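Local coordinates for D-3-phosphoglycerate dehydrogenase-related protein (Vibrio cholerae, PDB 4S1V), which probably catalyses the NAD-dependent oxidation or reduction of a D-2-hydroxyacid such as phosphoglycerate, using a Rossmann-type nucleotide-binding domain, at residues P172-G177 / K196-A201; P230-V235 / P256-A261; T39-R44 / E62-H67. All blocks are in the same frame, centred on the assembly; numbering follows the deposited sequence.

Interaction 1 (P172-G177 / K196-A201); sequences PILVWG and KAEFFA
Trp-176 and Phe-199 both carry CG anti to the backbone N: the torsion of Phe-199 (chi1 180°) carries its phenyl under the CB of Trp-176, and that of Trp-176 (chi1 -178°) sends the indole on to Lys-196. Trp-176 CB lies 3.6 Å from the centroid of the Phe-199 ring, over one face, a CH-pi contact. The indole itself is set obliquely to that ring, the planes 33° apart. Leu-174 O points at the rim of the same phenyl, 3.5 Å from Phe-199 CE1, and Leu-174 CD2 lies alongside Phe-199 CD1 at 4.1 Å. The first residue of the helix roofs one face of the indole: Lys-196 CA stands 4.0 Å from the centroid of the five-membered ring. Lys-196 CB is 3.6 Å from Trp-176 NE1. The Lys-196 chain then bends away to a salt bridge with Asp-224, and Trp-153 meets the Trp-176 ring edge to face. Strand 173-176 belongs to the Rossmann-type sheet, and the helix, at 144° to it in N-to-C direction, packs against it on the crossover from strand 191-192 to strand 205-208. The chemistry is therefore apolar and aromatic: faces and CH groups supply the fit, and the polar ends of Lys-196 and Glu-198 are bound elsewhere, Glu-198 at Ala-194.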
loop_
_atom_site.group_PDB
_atom_site.type_symbol
_atom_site.label_atom_id
_atom_site.label_comp_id
_atom_site.label_asym_id
_atom_site.label_seq_id
_atom_site.Cartn_x
_atom_site.Cartn_y
_atom_site.Cartn_z
ATOM N N PRO C 172 0.789 33.033 -8.727
ATOM C CA PRO C 172 0.567 34.321 -8.051
ATOM C C PRO C 172 1.233 34.303 -6.666
ATOM O O PRO C 172 1.257 33.265 -5.999
ATOM C CB PRO C 172 -0.957 34.391 -7.897
ATOM C CG PRO C 172 -1.509 33.479 -8.948
ATOM C CD PRO C 172 -0.469 32.406 -9.180
ATOM N N ILE C 173 1.775 35.434 -6.242
ATOM C CA ILE C 173 2.417 35.508 -4.937
ATOM C C ILE C 173 1.590 36.385 -4.013
ATOM O O ILE C 173 1.305 37.537 -4.341
ATOM C CB ILE C 173 3.877 36.020 -5.037
ATOM C CG1 ILE C 173 4.657 35.243 -6.109
ATOM C CG2 ILE C 173 4.575 35.962 -3.678
ATOM C CD1 ILE C 173 4.852 33.765 -5.821
ATOM N N LEU C 174 1.178 35.809 -2.883
ATOM C CA LEU C 174 0.425 36.525 -1.847
ATOM C C LEU C 174 1.235 36.517 -0.555
ATOM O O LEU C 174 1.680 35.457 -0.092
ATOM C CB LEU C 174 -0.938 35.868 -1.620
ATOM C CG LEU C 174 -1.898 36.541 -0.633
ATOM C CD1 LEU C 174 -2.423 37.876 -1.167
ATOM C CD2 LEU C 174 -3.056 35.617 -0.291
ATOM N N VAL C 175 1.437 37.700 0.019
ATOM C CA VAL C 175 2.353 37.843 1.148
ATOM C C VAL C 175 1.644 38.331 2.410
ATOM O O VAL C 175 0.834 39.258 2.366
ATOM C CB VAL C 175 3.546 38.753 0.789
ATOM C CG1 VAL C 175 4.446 38.992 1.989
ATOM C CG2 VAL C 175 4.344 38.157 -0.368
ATOM N N TRP C 176 1.956 37.683 3.526
ATOM C CA TRP C 176 1.513 38.128 4.844
ATOM C C TRP C 176 2.687 38.256 5.786
ATOM O O TRP C 176 3.730 37.614 5.603
ATOM C CB TRP C 176 0.441 37.185 5.404
ATOM C CG TRP C 176 -0.087 37.640 6.741
ATOM C CD1 TRP C 176 -0.007 36.973 7.961
ATOM C CD2 TRP C 176 -0.746 38.919 7.050
ATOM N NE1 TRP C 176 -0.573 37.717 8.967
ATOM C CE2 TRP C 176 -1.034 38.895 8.490
ATOM C CE3 TRP C 176 -1.126 40.034 6.304
ATOM C CZ2 TRP C 176 -1.675 39.953 9.132
ATOM C CZ3 TRP C 176 -1.763 41.094 6.961
ATOM C CH2 TRP C 176 -2.031 41.053 8.342
ATOM N N GLY C 177 2.544 39.121 6.785
ATOM C CA GLY C 177 3.534 39.238 7.856
ATOM C C GLY C 177 3.631 40.665 8.354
ATOM O O GLY C 177 2.646 41.412 8.333
ATOM N N LYS C 196 -4.640 38.337 7.955
ATOM C CA LYS C 196 -4.299 36.924 8.136
ATOM C C LYS C 196 -5.431 36.023 7.641
ATOM O O LYS C 196 -5.175 34.991 7.003
ATOM C CB LYS C 196 -3.961 36.633 9.611
ATOM C CG LYS C 196 -3.544 35.195 9.891
ATOM C CD LYS C 196 -3.123 34.953 11.339
ATOM C CE LYS C 196 -4.304 34.915 12.295
ATOM N NZ LYS C 196 -3.973 34.138 13.522
ATOM N N ALA C 197 -6.673 36.419 7.934
ATOM C CA ALA C 197 -7.860 35.674 7.481
ATOM C C ALA C 197 -7.892 35.502 5.954
ATOM O O ALA C 197 -8.080 34.392 5.460
ATOM C CB ALA C 197 -9.141 36.321 7.992
ATOM N N GLU C 198 -7.675 36.585 5.209
ATOM C CA GLU C 198 -7.587 36.495 3.745
ATOM C C GLU C 198 -6.421 35.597 3.290
ATOM O O GLU C 198 -6.548 34.845 2.326
ATOM C CB GLU C 198 -7.466 37.894 3.120
ATOM C CG GLU C 198 -6.978 37.890 1.676
ATOM C CD GLU C 198 -7.015 39.257 1.014
ATOM O OE1 GLU C 198 -8.121 39.789 0.779
ATOM O OE2 GLU C 198 -5.934 39.792 0.700
ATOM N N PHE C 199 -5.292 35.687 3.990
ATOM C CA PHE C 199 -4.092 34.933 3.653
ATOM C C PHE C 199 -4.348 33.431 3.723
ATOM O O PHE C 199 -4.054 32.715 2.774
ATOM C CB PHE C 199 -2.924 35.357 4.561
ATOM C CG PHE C 199 -1.628 34.623 4.295
ATOM C CD1 PHE C 199 -0.932 34.805 3.100
ATOM C CD2 PHE C 199 -1.090 33.772 5.259
ATOM C CE1 PHE C 199 0.266 34.139 2.872
ATOM C CE2 PHE C 199 0.110 33.106 5.036
ATOM C CZ PHE C 199 0.786 33.285 3.841
ATOM N N PHE C 200 -4.925 32.955 4.827
ATOM C CA PHE C 200 -5.230 31.529 4.957
ATOM C C PHE C 200 -6.346 31.052 4.037
ATOM O O PHE C 200 -6.321 29.909 3.575
ATOM C CB PHE C 200 -5.499 31.137 6.417
ATOM C CG PHE C 200 -4.245 30.935 7.212
ATOM C CD1 PHE C 200 -3.564 32.019 7.744
ATOM C CD2 PHE C 200 -3.724 29.659 7.403
ATOM C CE1 PHE C 200 -2.386 31.842 8.461
ATOM C CE2 PHE C 200 -2.553 29.471 8.121
ATOM C CZ PHE C 200 -1.883 30.567 8.651
ATOM N N ALA C 201 -7.309 31.930 3.758
ATOM C CA ALA C 201 -8.422 31.583 2.876
ATOM C C ALA C 201 -7.995 31.408 1.414
ATOM O O ALA C 201 -8.502 30.522 0.725
ATOM C CB ALA C 201 -9.534 32.620 2.988
#

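Interaction 2 (P230-V235 / P256-A261); sequences PDSLFV and PMRQAA
Ala-261 N gives the shortest bond of the contact, 2.8 Å to Phe-234 O, meeting the carbonyl almost head-on. Gln-259 N reaches Ser-232 O at 3.0 Å just as directly, whereas Phe-234 N comes to Gln-259 O at 3.0 Å with the donor tilted 34° from the carbonyl plane. Phe-234 thus straddles Ala-260, bonding through its N to Gln-259 and through its O to Ala-261, the pattern of a parallel pair. Gln-259 O has a second donor, a water 2.9 Å away, which also donates to Ser-232 OG and accepts from Arg-258 NE at 3.1 Å. Ser-232 OG lies above one face of the Arg-258 guanidinium and is further bonded to Lys-229 O; Arg-258 NH1 goes to Leu-225 O. Further out, Arg-258 CG packs close on Pro-230 O at 3.1 Å. Beyond the backbone ladder, Leu-233, Val-235, Gln-259 and Ala-261 occupy one face of the sheet, with Leu-233 CD1 3.8 Å from Gln-259 CB and helix 104-119 covering both Leu-233 and Val-235. Phe-234 and the small Ala-260 occupy the other, beneath helix 247-254, which links the two strands in a beta-alpha-beta unit. The chemistry implies a sheet core closed by regular backbone bonds, while at the N-terminal ends of the two strands a single water joins serine, arginine and the Gln-259 carbonyl, giving buried NE a neutral partner, as Leu-225 O does NH1.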
loop_
_atom_site.group_PDB
_atom_site.type_symbol
_atom_site.label_atom_id
_atom_site.label_comp_id
_atom_site.label_asym_id
_atom_site.label_seq_id
_atom_site.Cartn_x
_atom_site.Cartn_y
_atom_site.Cartn_z
ATOM N N PRO C 230 -9.674 23.097 1.092
ATOM C CA PRO C 230 -9.694 21.639 1.354
ATOM C C PRO C 230 -8.667 20.810 0.562
ATOM O O PRO C 230 -8.456 19.631 0.881
ATOM C CB PRO C 230 -11.121 21.228 0.977
ATOM C CG PRO C 230 -11.591 22.296 0.036
ATOM C CD PRO C 230 -10.941 23.567 0.493
ATOM N N ASP C 231 -8.045 21.416 -0.451
ATOM C CA ASP C 231 -6.969 20.780 -1.214
ATOM C C ASP C 231 -5.663 21.588 -1.125
ATOM O O ASP C 231 -4.822 21.513 -2.022
ATOM C CB ASP C 231 -7.382 20.597 -2.685
ATOM C CG ASP C 231 -7.662 21.926 -3.397
ATOM O OD1 ASP C 231 -7.719 22.982 -2.724
ATOM O OD2 ASP C 231 -7.832 21.916 -4.634
ATOM N N SER C 232 -5.507 22.368 -0.053
ATOM C CA SER C 232 -4.332 23.230 0.106
ATOM C C SER C 232 -3.100 22.447 0.575
ATOM O O SER C 232 -3.207 21.308 1.055
ATOM C CB SER C 232 -4.629 24.383 1.068
ATOM O OG SER C 232 -4.979 23.907 2.357
ATOM N N LEU C 233 -1.935 23.061 0.416
ATOM C CA LEU C 233 -0.691 22.502 0.942
ATOM C C LEU C 233 -0.020 23.454 1.931
ATOM O O LEU C 233 0.362 24.567 1.574
ATOM C CB LEU C 233 0.276 22.130 -0.191
ATOM C CG LEU C 233 1.728 21.834 0.231
ATOM C CD1 LEU C 233 1.851 20.530 1.021
ATOM C CD2 LEU C 233 2.632 21.822 -0.992
ATOM N N PHE C 234 0.123 22.996 3.171
ATOM C CA PHE C 234 0.745 23.795 4.215
ATOM C C PHE C 234 2.207 23.404 4.382
ATOM O O PHE C 234 2.533 22.230 4.507
ATOM C CB PHE C 234 -0.007 23.618 5.531
ATOM C CG PHE C 234 0.581 24.384 6.671
ATOM C CD1 PHE C 234 0.262 25.718 6.861
ATOM C CD2 PHE C 234 1.453 23.764 7.565
ATOM C CE1 PHE C 234 0.794 26.432 7.924
ATOM C CE2 PHE C 234 2.000 24.474 8.624
ATOM C CZ PHE C 234 1.662 25.812 8.808
ATOM N N VAL C 235 3.082 24.399 4.392
ATOM C CA VAL C 235 4.520 24.134 4.425
ATOM C C VAL C 235 5.177 24.838 5.607
ATOM O O VAL C 235 5.042 26.054 5.771
ATOM C CB VAL C 235 5.213 24.567 3.116
ATOM C CG1 VAL C 235 6.656 24.079 3.088
ATOM C CG2 VAL C 235 4.467 24.030 1.898
ATOM N N PRO C 256 -7.795 14.103 4.856
ATOM C CA PRO C 256 -6.851 13.410 3.970
ATOM C C PRO C 256 -6.722 14.016 2.569
ATOM O O PRO C 256 -5.776 13.700 1.856
ATOM C CB PRO C 256 -7.403 11.979 3.897
ATOM C CG PRO C 256 -8.836 12.094 4.290
ATOM C CD PRO C 256 -8.895 13.218 5.283
ATOM N N MET C 257 -7.643 14.891 2.184
ATOM C CA MET C 257 -7.518 15.576 0.904
ATOM C C MET C 257 -6.596 16.791 0.977
ATOM O O MET C 257 -6.105 17.256 -0.048
ATOM C CB MET C 257 -8.885 15.940 0.326
ATOM C CG MET C 257 -9.282 15.101 -0.891
ATOM S SD MET C 257 -9.459 13.316 -0.617
ATOM C CE MET C 257 -7.856 12.683 -1.113
ATOM N N ARG C 258 -6.370 17.294 2.189
ATOM C CA ARG C 258 -5.388 18.344 2.419
ATOM C C ARG C 258 -3.994 17.745 2.541
ATOM O O ARG C 258 -3.840 16.559 2.836
ATOM C CB ARG C 258 -5.715 19.090 3.705
ATOM C CG ARG C 258 -6.878 20.055 3.574
ATOM C CD ARG C 258 -7.106 20.798 4.870
ATOM N NE ARG C 258 -5.921 21.555 5.278
ATOM C CZ ARG C 258 -5.963 22.615 6.077
ATOM N NH1 ARG C 258 -7.137 23.048 6.536
ATOM N NH2 ARG C 258 -4.845 23.248 6.408
ATOM N N GLN C 259 -2.982 18.580 2.338
ATOM C CA GLN C 259 -1.601 18.144 2.423
ATOM C C GLN C 259 -0.737 19.071 3.277
ATOM O O GLN C 259 -1.077 20.231 3.514
ATOM C CB GLN C 259 -1.009 18.019 1.020
ATOM C CG GLN C 259 -1.391 16.739 0.303
ATOM C CD GLN C 259 -0.754 16.636 -1.068
ATOM O OE1 GLN C 259 -1.450 16.453 -2.061
ATOM N NE2 GLN C 259 0.574 16.754 -1.128
ATOM N N ALA C 260 0.385 18.539 3.748
ATOM C CA ALA C 260 1.358 19.332 4.474
ATOM C C ALA C 260 2.757 18.832 4.147
ATOM O O ALA C 260 2.929 17.696 3.713
ATOM C CB ALA C 260 1.093 19.293 5.974
ATOM N N ALA C 261 3.744 19.707 4.313
ATOM C CA ALA C 261 5.137 19.333 4.195
ATOM C C ALA C 261 5.887 20.063 5.309
ATOM O O ALA C 261 5.751 21.279 5.450
ATOM C CB ALA C 261 5.676 19.725 2.829
HETATM O O HOH W 1 -3.208 22.118 3.981
#

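Interaction 3 (T39-R44 / E62-H67); sequences TVLIER and ENLLAH
His-67 O is held by a hydrogen bond from Lys-46 NZ, just beyond helix 38-45, and the methyl CG2 of Ile-42 rests 3.6 Å from the same oxygen. The lysine thus ties the two helical regions together beside the apolar contact. Inside the second segment, His-67 N bonds to Leu-64 O at 3.1 Å and makes a longer, weak bond to Asn-63 O; these bonds finish the helical turn at His-67. Ile-42 is the wedge. With CG1 anti to its carbonyl carbon (chi1 -75°) and CG2 anti to the backbone N, both branches lie on His-67 CB, and the CG1-CD1 arm also reaches Leu-64 and Asn-63. CG2 of Ile-42 is 3.7 Å from His-67 CB. Ile-42 CG1 passes 3.9 Å from Leu-64 CD2, and the terminal CD1 reaches on between Asn-63 and His-67, lying 3.7 Å from Asn-63 O and 4.0 Å from Asn-63 ND2. The imidazole meets CD1 obliquely. Leu-64 turns the single methyl CD2 into the interface, and there it also touches Leu-41 CB at 4.0 Å, so one branch bridges two successive residues of the facing helix. Asn-63 ND2 is hydrogen-bonded to Glu-38 OE1, at the start of helix 38-45, a second polar tie between the helices. On the far side of helix 62-66, Leu-65 packs on helix 86-91. The two segments are inclined at only 27°, with their axes 9.9 Å apart. Such nearly parallel neighbouring helices, each leading into the next strand of a parallel sheet of order 2-1-3-4-5, are typical of a flavodoxin-like alpha/beta domain, consistent with the substrate-binding domain of D-2-hydroxyacid dehydrogenases.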
loop_
_atom_site.group_PDB
_atom_site.type_symbol
_atom_site.label_atom_id
_atom_site.label_comp_id
_atom_site.label_asym_id
_atom_site.label_seq_id
_atom_site.Cartn_x
_atom_site.Cartn_y
_atom_site.Cartn_z
ATOM N N THR C 39 23.271 14.010 31.663
ATOM C CA THR C 39 24.206 13.195 32.438
ATOM C C THR C 39 25.298 12.624 31.519
ATOM O O THR C 39 26.490 12.743 31.814
ATOM C CB THR C 39 23.470 12.066 33.208
ATOM O OG1 THR C 39 22.518 12.639 34.115
ATOM C CG2 THR C 39 24.445 11.212 33.988
ATOM N N VAL C 40 24.882 12.031 30.400
ATOM C CA VAL C 40 25.806 11.485 29.397
ATOM C C VAL C 40 26.642 12.590 28.750
ATOM O O VAL C 40 27.843 12.403 28.514
ATOM C CB VAL C 40 25.063 10.669 28.311
ATOM C CG1 VAL C 40 26.022 10.191 27.232
ATOM C CG2 VAL C 40 24.352 9.476 28.938
ATOM N N LEU C 41 26.006 13.732 28.484
ATOM C CA LEU C 41 26.673 14.875 27.857
ATOM C C LEU C 41 27.761 15.463 28.739
ATOM O O LEU C 41 28.872 15.700 28.271
ATOM C CB LEU C 41 25.670 15.972 27.484
ATOM C CG LEU C 41 25.018 15.927 26.102
ATOM C CD1 LEU C 41 23.961 17.018 26.013
ATOM C CD2 LEU C 41 26.046 16.080 24.986
ATOM N N ILE C 42 27.429 15.702 30.008
ATOM C CA ILE C 42 28.399 16.187 30.991
ATOM C C ILE C 42 29.582 15.230 31.095
ATOM O O ILE C 42 30.739 15.657 31.023
ATOM C CB ILE C 42 27.743 16.438 32.369
ATOM C CG1 ILE C 42 26.914 17.727 32.328
ATOM C CG2 ILE C 42 28.789 16.518 33.479
ATOM C CD1 ILE C 42 25.771 17.762 33.323
ATOM N N GLU C 43 29.294 13.936 31.232
ATOM C CA GLU C 43 30.356 12.934 31.330
ATOM C C GLU C 43 31.183 12.852 30.050
ATOM O O GLU C 43 32.387 12.607 30.102
ATOM C CB GLU C 43 29.796 11.557 31.714
ATOM C CG GLU C 43 29.200 11.486 33.121
ATOM C CD GLU C 43 30.090 12.118 34.184
ATOM O OE1 GLU C 43 31.256 11.690 34.329
ATOM O OE2 GLU C 43 29.623 13.048 34.877
ATOM N N ARG C 44 30.532 13.071 28.912
ATOM C CA ARG C 44 31.195 13.027 27.610
ATOM C C ARG C 44 32.060 14.272 27.345
ATOM O O ARG C 44 33.165 14.164 26.803
ATOM C CB ARG C 44 30.147 12.824 26.508
ATOM C CG ARG C 44 30.604 13.107 25.088
ATOM C CD ARG C 44 29.464 12.928 24.092
ATOM N NE ARG C 44 29.063 11.528 23.952
ATOM C CZ ARG C 44 28.120 11.089 23.123
ATOM N NH1 ARG C 44 27.461 11.938 22.339
ATOM N NH2 ARG C 44 27.835 9.793 23.073
ATOM N N GLU C 62 21.865 25.595 31.972
ATOM C CA GLU C 62 22.692 25.896 33.139
ATOM C C GLU C 62 23.317 24.619 33.701
ATOM O O GLU C 62 24.479 24.617 34.116
ATOM C CB GLU C 62 21.895 26.636 34.215
ATOM C CG GLU C 62 22.766 27.130 35.359
ATOM C CD GLU C 62 22.151 28.270 36.149
ATOM O OE1 GLU C 62 20.911 28.417 36.145
ATOM O OE2 GLU C 62 22.919 29.021 36.781
ATOM N N ASN C 63 22.542 23.538 33.692
ATOM C CA ASN C 63 23.027 22.221 34.087
ATOM C C ASN C 63 24.318 21.828 33.354
ATOM O O ASN C 63 25.273 21.372 33.981
ATOM C CB ASN C 63 21.932 21.173 33.873
ATOM C CG ASN C 63 22.319 19.798 34.393
ATOM O OD1 ASN C 63 22.935 19.666 35.451
ATOM N ND2 ASN C 63 21.949 18.765 33.648
ATOM N N LEU C 64 24.350 22.013 32.035
ATOM C CA LEU C 64 25.567 21.752 31.266
ATOM C C LEU C 64 26.704 22.680 31.696
ATOM O O LEU C 64 27.801 22.222 32.000
ATOM C CB LEU C 64 25.316 21.887 29.753
ATOM C CG LEU C 64 24.576 20.799 28.962
ATOM C CD1 LEU C 64 24.794 21.007 27.467
ATOM C CD2 LEU C 64 25.026 19.402 29.372
ATOM N N LEU C 65 26.424 23.979 31.732
ATOM C CA LEU C 65 27.420 24.990 32.080
ATOM C C LEU C 65 27.950 24.828 33.506
ATOM O O LEU C 65 29.132 25.064 33.766
ATOM C CB LEU C 65 26.831 26.393 31.889
ATOM C CG LEU C 65 26.447 26.800 30.460
ATOM C CD1 LEU C 65 25.344 27.848 30.478
ATOM C CD2 LEU C 65 27.656 27.309 29.685
ATOM N N ALA C 66 27.076 24.415 34.423
ATOM C CA ALA C 66 27.457 24.212 35.821
ATOM C C ALA C 66 28.448 23.063 35.988
ATOM O O ALA C 66 29.254 23.073 36.919
ATOM C CB ALA C 66 26.225 23.987 36.692
ATOM N N HIS C 67 28.405 22.092 35.076
ATOM C CA HIS C 67 29.189 20.867 35.228
ATOM C C HIS C 67 30.264 20.652 34.204
ATOM O O HIS C 67 30.761 19.529 34.033
ATOM C CB HIS C 67 28.255 19.673 35.297
ATOM C CG HIS C 67 27.323 19.723 36.470
ATOM N ND1 HIS C 67 27.735 19.470 37.726
ATOM C CD2 HIS C 67 25.971 20.047 36.554
ATOM C CE1 HIS C 67 26.701 19.611 38.570
ATOM N NE2 HIS C 67 25.619 19.961 37.851
#

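From the N terminus, interaction 3 comes first: it closes a loop of 17 residues through strand 50-53 and joins two helices that flank the five-stranded sheet. The chain then goes on to the seven-stranded nucleotide-binding sheet. There interaction 1 closes a loop holding helix 179-188 and strand 191-192, setting a crossover helix on strand 173-176. Interaction 2 follows, closing the beta-alpha-beta unit around helix 247-254. The three are in series, none nested or crossed. Interactions 1 and 2 share a sheet, their centres about 16 Å apart without touching; interaction 3 lies on the opposite side of the chain's centre, its own centre about 45 Å and about 42 Å from the centres of interactions 1 and 2.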